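Local coordinates for putative exported protein (PDB 2PFZ) that binds pyroglutamic acid as an extracytoplasmic solute receptor, probably delivering it to a tripartite ATP-independent periplasmic transporter, at residues S116-P121 / A203-N208; T7-S12 / E63-N68. One frame throughout, in Å; residues are numbered along the deposited sequence.

Contact 1 of 2, residues S116-P121 / A203-N208; sequences SVAWPP and AWLPKN. With PCA (pyroglutamic acid), chain B.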
loop_
_atom_site.group_PDB
_atom_site.type_symbol
_atom_site.label_atom_id
_atom_site.label_comp_id
_atom_site.label_asym_id
_atom_site.label_seq_id
_atom_site.Cartn_x
_atom_site.Cartn_y
_atom_site.Cartn_z
ATOM N N SER A 116 -7.174 3.999 6.646
ATOM C CA SER A 116 -6.397 3.603 5.472
ATOM C C SER A 116 -5.445 4.740 5.111
ATOM O O SER A 116 -5.858 5.910 5.125
ATOM C CB SER A 116 -7.328 3.301 4.291
ATOM O OG SER A 116 -6.626 2.807 3.133
ATOM N N VAL A 117 -4.171 4.412 4.856
ATOM C CA VAL A 117 -3.236 5.446 4.445
ATOM C C VAL A 117 -2.426 5.092 3.214
ATOM O O VAL A 117 -2.055 3.953 3.021
ATOM C CB VAL A 117 -2.390 6.129 5.595
ATOM C CG1 VAL A 117 -2.752 5.685 7.052
ATOM C CG2 VAL A 117 -0.904 6.225 5.306
ATOM N N ALA A 118 -2.197 6.095 2.376
ATOM C CA ALA A 118 -1.484 5.882 1.122
ATOM C C ALA A 118 0.014 5.819 1.347
ATOM O O ALA A 118 0.570 6.637 2.067
ATOM C CB ALA A 118 -1.800 7.009 0.132
ATOM N N TRP A 119 0.648 4.836 0.712
ATOM C CA TRP A 119 2.094 4.833 0.495
ATOM C C TRP A 119 2.404 5.995 -0.464
ATOM O O TRP A 119 1.512 6.477 -1.164
ATOM C CB TRP A 119 2.510 3.528 -0.197
ATOM C CG TRP A 119 2.575 2.298 0.680
ATOM C CD1 TRP A 119 1.565 1.422 0.945
ATOM C CD2 TRP A 119 3.728 1.797 1.337
ATOM N NE1 TRP A 119 2.014 0.390 1.738
ATOM C CE2 TRP A 119 3.345 0.608 2.015
ATOM C CE3 TRP A 119 5.045 2.248 1.455
ATOM C CZ2 TRP A 119 4.242 -0.142 2.764
ATOM C CZ3 TRP A 119 5.936 1.504 2.209
ATOM C CH2 TRP A 119 5.533 0.314 2.845
ATOM N N PRO A 120 3.672 6.448 -0.505
ATOM C CA PRO A 120 4.060 7.495 -1.471
ATOM C C PRO A 120 3.942 7.074 -2.952
ATOM O O PRO A 120 3.789 5.884 -3.268
ATOM C CB PRO A 120 5.496 7.810 -1.072
ATOM C CG PRO A 120 5.561 7.340 0.435
ATOM C CD PRO A 120 4.787 6.096 0.391
ATOM N N PRO A 121 3.953 8.063 -3.866
ATOM C CA PRO A 121 3.756 7.762 -5.286
ATOM C C PRO A 121 4.791 6.801 -5.842
ATOM O O PRO A 121 5.979 6.906 -5.520
ATOM C CB PRO A 121 3.866 9.137 -5.941
ATOM C CG PRO A 121 3.422 10.089 -4.849
ATOM C CD PRO A 121 4.096 9.522 -3.641
ATOM N N ALA A 203 3.089 6.735 -10.374
ATOM C CA ALA A 203 2.104 6.003 -11.181
ATOM C C ALA A 203 0.827 5.663 -10.445
ATOM O O ALA A 203 -0.258 5.629 -11.047
ATOM C CB ALA A 203 2.746 4.730 -11.828
ATOM N N TRP A 204 0.949 5.419 -9.141
ATOM C CA TRP A 204 -0.223 5.179 -8.293
ATOM C C TRP A 204 0.220 5.382 -6.857
ATOM O O TRP A 204 1.414 5.546 -6.599
ATOM C CB TRP A 204 -0.831 3.771 -8.525
ATOM C CG TRP A 204 -0.019 2.603 -8.079
ATOM C CD1 TRP A 204 -0.096 1.951 -6.859
ATOM C CD2 TRP A 204 0.967 1.911 -8.843
ATOM N NE1 TRP A 204 0.826 0.918 -6.814
ATOM C CE2 TRP A 204 1.487 0.868 -8.022
ATOM C CE3 TRP A 204 1.488 2.084 -10.142
ATOM C CZ2 TRP A 204 2.489 -0.009 -8.465
ATOM C CZ3 TRP A 204 2.494 1.203 -10.588
ATOM C CH2 TRP A 204 2.993 0.175 -9.742
ATOM N N LEU A 205 -0.736 5.364 -5.930
ATOM C CA LEU A 205 -0.441 5.460 -4.518
ATOM C C LEU A 205 -1.236 4.352 -3.812
ATOM O O LEU A 205 -2.402 4.532 -3.471
ATOM C CB LEU A 205 -0.762 6.844 -3.913
ATOM C CG LEU A 205 0.105 8.082 -4.232
ATOM C CD1 LEU A 205 -0.222 8.596 -5.634
ATOM C CD2 LEU A 205 -0.105 9.216 -3.217
ATOM N N PRO A 206 -0.581 3.220 -3.561
ATOM C CA PRO A 206 -1.347 2.110 -3.016
ATOM C C PRO A 206 -1.541 2.339 -1.522
ATOM O O PRO A 206 -0.661 2.888 -0.865
ATOM C CB PRO A 206 -0.420 0.911 -3.255
ATOM C CG PRO A 206 0.964 1.471 -3.181
ATOM C CD PRO A 206 0.866 2.941 -3.601
ATOM N N LYS A 207 -2.676 1.913 -0.977
ATOM C CA LYS A 207 -2.927 2.135 0.460
ATOM C C LYS A 207 -2.758 0.871 1.280
ATOM O O LYS A 207 -3.034 -0.229 0.802
ATOM C CB LYS A 207 -4.340 2.694 0.686
ATOM C CG LYS A 207 -4.627 4.036 -0.043
ATOM C CD LYS A 207 -5.992 4.667 0.361
ATOM C CE LYS A 207 -7.153 3.753 -0.000
ATOM N NZ LYS A 207 -7.125 3.376 -1.453
ATOM N N ASN A 208 -2.301 1.047 2.513
ATOM C CA ASN A 208 -2.534 0.054 3.576
ATOM C C ASN A 208 -3.857 0.345 4.258
ATOM O O ASN A 208 -4.376 1.464 4.160
ATOM C CB ASN A 208 -1.377 0.074 4.580
ATOM C CG ASN A 208 -0.114 -0.521 4.004
ATOM O OD1 ASN A 208 -0.114 -1.035 2.883
ATOM N ND2 ASN A 208 0.974 -0.450 4.756
HETATM N N PCA B . 6.197 -0.301 -0.567
HETATM C CA PCA B . 5.523 -1.594 -0.337
HETATM C CB PCA B . 4.140 -1.614 -0.989
HETATM C CG PCA B . 3.983 -0.277 -1.687
HETATM C CD PCA B . 5.238 0.464 -1.331
HETATM O OE PCA B . 5.432 1.653 -1.626
HETATM C C PCA B . 6.363 -2.650 -1.018
HETATM O O PCA B . 6.246 -3.852 -0.745
HETATM O OXT PCA B . 7.188 -2.287 -1.873
#

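Contact 2 of 2, residues T7-S12 / E63-N68; sequences TAYPAS and EILLTN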
loop_
_atom_site.group_PDB
_atom_site.type_symbol
_atom_site.label_atom_id
_atom_site.label_comp_id
_atom_site.label_asym_id
_atom_site.label_seq_id
_atom_site.Cartn_x
_atom_site.Cartn_y
_atom_site.Cartn_z
ATOM N N THR A 7 1.845 -6.280 11.460
ATOM C CA THR A 7 2.167 -5.531 10.259
ATOM C C THR A 7 3.318 -6.218 9.534
ATOM O O THR A 7 4.177 -6.884 10.161
ATOM C CB THR A 7 2.490 -4.043 10.588
ATOM O OG1 THR A 7 3.038 -3.401 9.435
ATOM C CG2 THR A 7 3.520 -3.894 11.716
ATOM N N ALA A 8 3.332 -6.056 8.213
ATOM C CA ALA A 8 4.333 -6.674 7.370
ATOM C C ALA A 8 5.641 -5.869 7.223
ATOM O O ALA A 8 6.600 -6.365 6.631
ATOM C CB ALA A 8 3.706 -7.009 6.003
ATOM N N TYR A 9 5.694 -4.666 7.813
ATOM C CA TYR A 9 6.775 -3.695 7.573
ATOM C C TYR A 9 7.572 -3.419 8.842
ATOM O O TYR A 9 7.064 -3.685 9.953
ATOM C CB TYR A 9 6.167 -2.408 6.971
ATOM C CG TYR A 9 5.276 -2.777 5.827
ATOM C CD1 TYR A 9 5.825 -3.204 4.624
ATOM C CD2 TYR A 9 3.889 -2.778 5.957
ATOM C CE1 TYR A 9 5.033 -3.595 3.583
ATOM C CE2 TYR A 9 3.091 -3.166 4.931
ATOM C CZ TYR A 9 3.667 -3.570 3.726
ATOM O OH TYR A 9 2.879 -3.983 2.687
ATOM N N PRO A 10 8.828 -2.936 8.687
ATOM C CA PRO A 10 9.741 -2.798 9.807
ATOM C C PRO A 10 9.452 -1.556 10.660
ATOM O O PRO A 10 8.703 -0.658 10.249
ATOM C CB PRO A 10 11.108 -2.689 9.110
ATOM C CG PRO A 10 10.817 -1.954 7.904
ATOM C CD PRO A 10 9.474 -2.487 7.431
ATOM N N ALA A 11 10.040 -1.508 11.847
ATOM C CA ALA A 11 9.804 -0.402 12.754
ATOM C C ALA A 11 10.115 0.967 12.129
ATOM O O ALA A 11 9.434 1.944 12.433
ATOM C CB ALA A 11 10.606 -0.593 14.061
ATOM N N SER A 12 11.114 1.032 11.247
ATOM C CA SER A 12 11.519 2.307 10.643
ATOM C C SER A 12 10.565 2.785 9.542
ATOM O O SER A 12 10.627 3.935 9.099
ATOM C CB SER A 12 12.966 2.256 10.140
ATOM O OG SER A 12 13.133 1.251 9.169
ATOM N N GLU A 63 -2.858 -4.819 9.899
ATOM C CA GLU A 63 -2.598 -3.931 8.764
ATOM C C GLU A 63 -2.340 -4.739 7.485
ATOM O O GLU A 63 -1.477 -5.656 7.461
ATOM C CB GLU A 63 -1.394 -3.035 9.053
ATOM C CG GLU A 63 -1.251 -1.962 7.980
ATOM C CD GLU A 63 0.145 -1.465 7.791
ATOM O OE1 GLU A 63 1.117 -2.278 7.815
ATOM O OE2 GLU A 63 0.249 -0.242 7.567
ATOM N N ILE A 64 -3.090 -4.421 6.432
ATOM C CA ILE A 64 -2.902 -5.064 5.136
ATOM C C ILE A 64 -2.569 -4.015 4.061
ATOM O O ILE A 64 -2.753 -2.820 4.287
ATOM C CB ILE A 64 -4.159 -5.853 4.652
ATOM C CG1 ILE A 64 -5.387 -4.934 4.533
ATOM C CG2 ILE A 64 -4.444 -7.116 5.526
ATOM C CD1 ILE A 64 -6.373 -5.394 3.478
ATOM N N LEU A 65 -2.066 -4.485 2.921
ATOM C CA LEU A 65 -1.917 -3.689 1.709
ATOM C C LEU A 65 -3.102 -4.089 0.860
ATOM O O LEU A 65 -3.227 -5.272 0.498
ATOM C CB LEU A 65 -0.647 -4.097 0.961
ATOM C CG LEU A 65 -0.430 -3.435 -0.401
ATOM C CD1 LEU A 65 -0.049 -1.999 -0.193
ATOM C CD2 LEU A 65 0.635 -4.233 -1.190
ATOM N N LEU A 66 -3.973 -3.137 0.543
ATOM C CA LEU A 66 -5.241 -3.497 -0.124
ATOM C C LEU A 66 -5.004 -4.309 -1.386
ATOM O O LEU A 66 -5.674 -5.315 -1.621
ATOM C CB LEU A 66 -6.061 -2.248 -0.464
ATOM C CG LEU A 66 -6.557 -1.415 0.719
ATOM C CD1 LEU A 66 -7.135 -0.082 0.278
ATOM C CD2 LEU A 66 -7.568 -2.222 1.512
ATOM N N THR A 67 -4.071 -3.853 -2.219
ATOM C CA THR A 67 -3.818 -4.497 -3.509
ATOM C C THR A 67 -3.309 -5.949 -3.431
ATOM O O THR A 67 -3.339 -6.647 -4.430
ATOM C CB THR A 67 -2.914 -3.636 -4.457
ATOM O OG1 THR A 67 -1.757 -3.153 -3.756
ATOM C CG2 THR A 67 -3.705 -2.466 -5.036
ATOM N N ASN A 68 -2.839 -6.399 -2.262
ATOM C CA ASN A 68 -2.502 -7.817 -2.108
ATOM C C ASN A 68 -3.715 -8.706 -2.317
ATOM O O ASN A 68 -3.572 -9.922 -2.573
ATOM C CB ASN A 68 -1.904 -8.120 -0.735
ATOM C CG ASN A 68 -0.398 -8.015 -0.705
ATOM O OD1 ASN A 68 0.198 -7.777 0.368
ATOM N ND2 ASN A 68 0.241 -8.226 -1.860
HETATM O O HOH W 1 1.146 -4.909 6.853
#

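Contact 1 of 2, residues S116-P121 / A203-N208
Trp119 sets the edge of its indole against Asn208 and Pro206 while one face lies over the bound pyroglutamic acid. Trp119 NE1 donates to Asn208 OD1 at 2.8 Å, with OD1 close to the ring plane; the donor stands above the carbonyl plane, off any lone pair, and the ring and amide planes are 86° apart. The ligand's CD sits 3.3 Å over the indole plane, displaced toward the rim, and the ring of Pro206 brings its CG to 3.8 Å from the ligand's CG. Trp119 N also bonds Pro206 O (2.8 Å), continuing the antiparallel pairing of Val117 with Asn208 past the strand ends. Asn208 O takes two donors from opposite faces of its plane, Val117 N and Ser116 OG; the hydroxyl reaches it (2.8 Å) because chi1 of -176° turns OG anti to the backbone N. Beyond the pocket, Pro121 CG packs on Leu205 CG at 3.9 Å. The bent Lys207 chain passes Ser116 OG and leads its ammonium away to a salt bridge with Asp79. Backbone pairing and the NE1 bond probably hold the indole in this orientation, so that it offers the pyroglutamate ring a flat apolar wall, whereas Arg142 and Ser181 bind polar groups.

Contact 2 of 2, residues T7-S12 / E63-N68
The loop that leads from strand 2-6 into helix 14-30 meets the end of edge strand 61-65 in the periplasmic-binding-protein fold, and the carboxylate of Glu63 is the hub. Thr7 OG1 donates to Glu63 OE1 at 2.8 Å, arriving from above the carboxylate plane, 36° out of it; the two side chains run alongside each other, pointing the same way. A weak bond from Tyr9 N (3.4 Å) to Thr7 OG1 adds a loose link within the loop. A water adds a second bridge: it accepts from Ala8 N and donates to both Glu63 O and Glu63 OE1, each at 2.8 Å. OE1 is thereby gripped by a hydroxyl and a water, which would be expected to stabilise a charged carboxylate in this buried place. Glu63 OE1 also lies in plane at the edge of the Tyr9 ring, 3.4 Å from Tyr9 CD2, the ring and carboxylate planes being 79° apart. Two residues along the strand, Leu65 CB lies 3.9 Å from Tyr9 OH, and the Leu65 side chain borders the pyroglutamic acid. Val16 and Leu19 of helix 14-30 pack on Thr7, while strand 207-213 flanks the other segment, Asn208 touching both Tyr9 and Leu65.

How the contacts relate
From the N terminus, the chain leaves strand 2-6, runs through helix 14-30, strand 35-39 and helix 50-55, and returns on strand 61-65, where contact 2 closes this first loop. Contact 1 opens only later, at strand 111-118; its loop takes in much of the six-stranded mixed sheet before residues 203-208 come back. The two loops therefore follow in series, neither enclosing nor crossing the other. In space they join at the three-stranded antiparallel sheet, whose central strand 207-213 lies between 61-65 and 111-118. Asn208 ND2 makes a weak bond to Glu63 OE2, and Tyr9 meets Trp119 edge-to-face, tying the N-terminal loop to the ligand pocket.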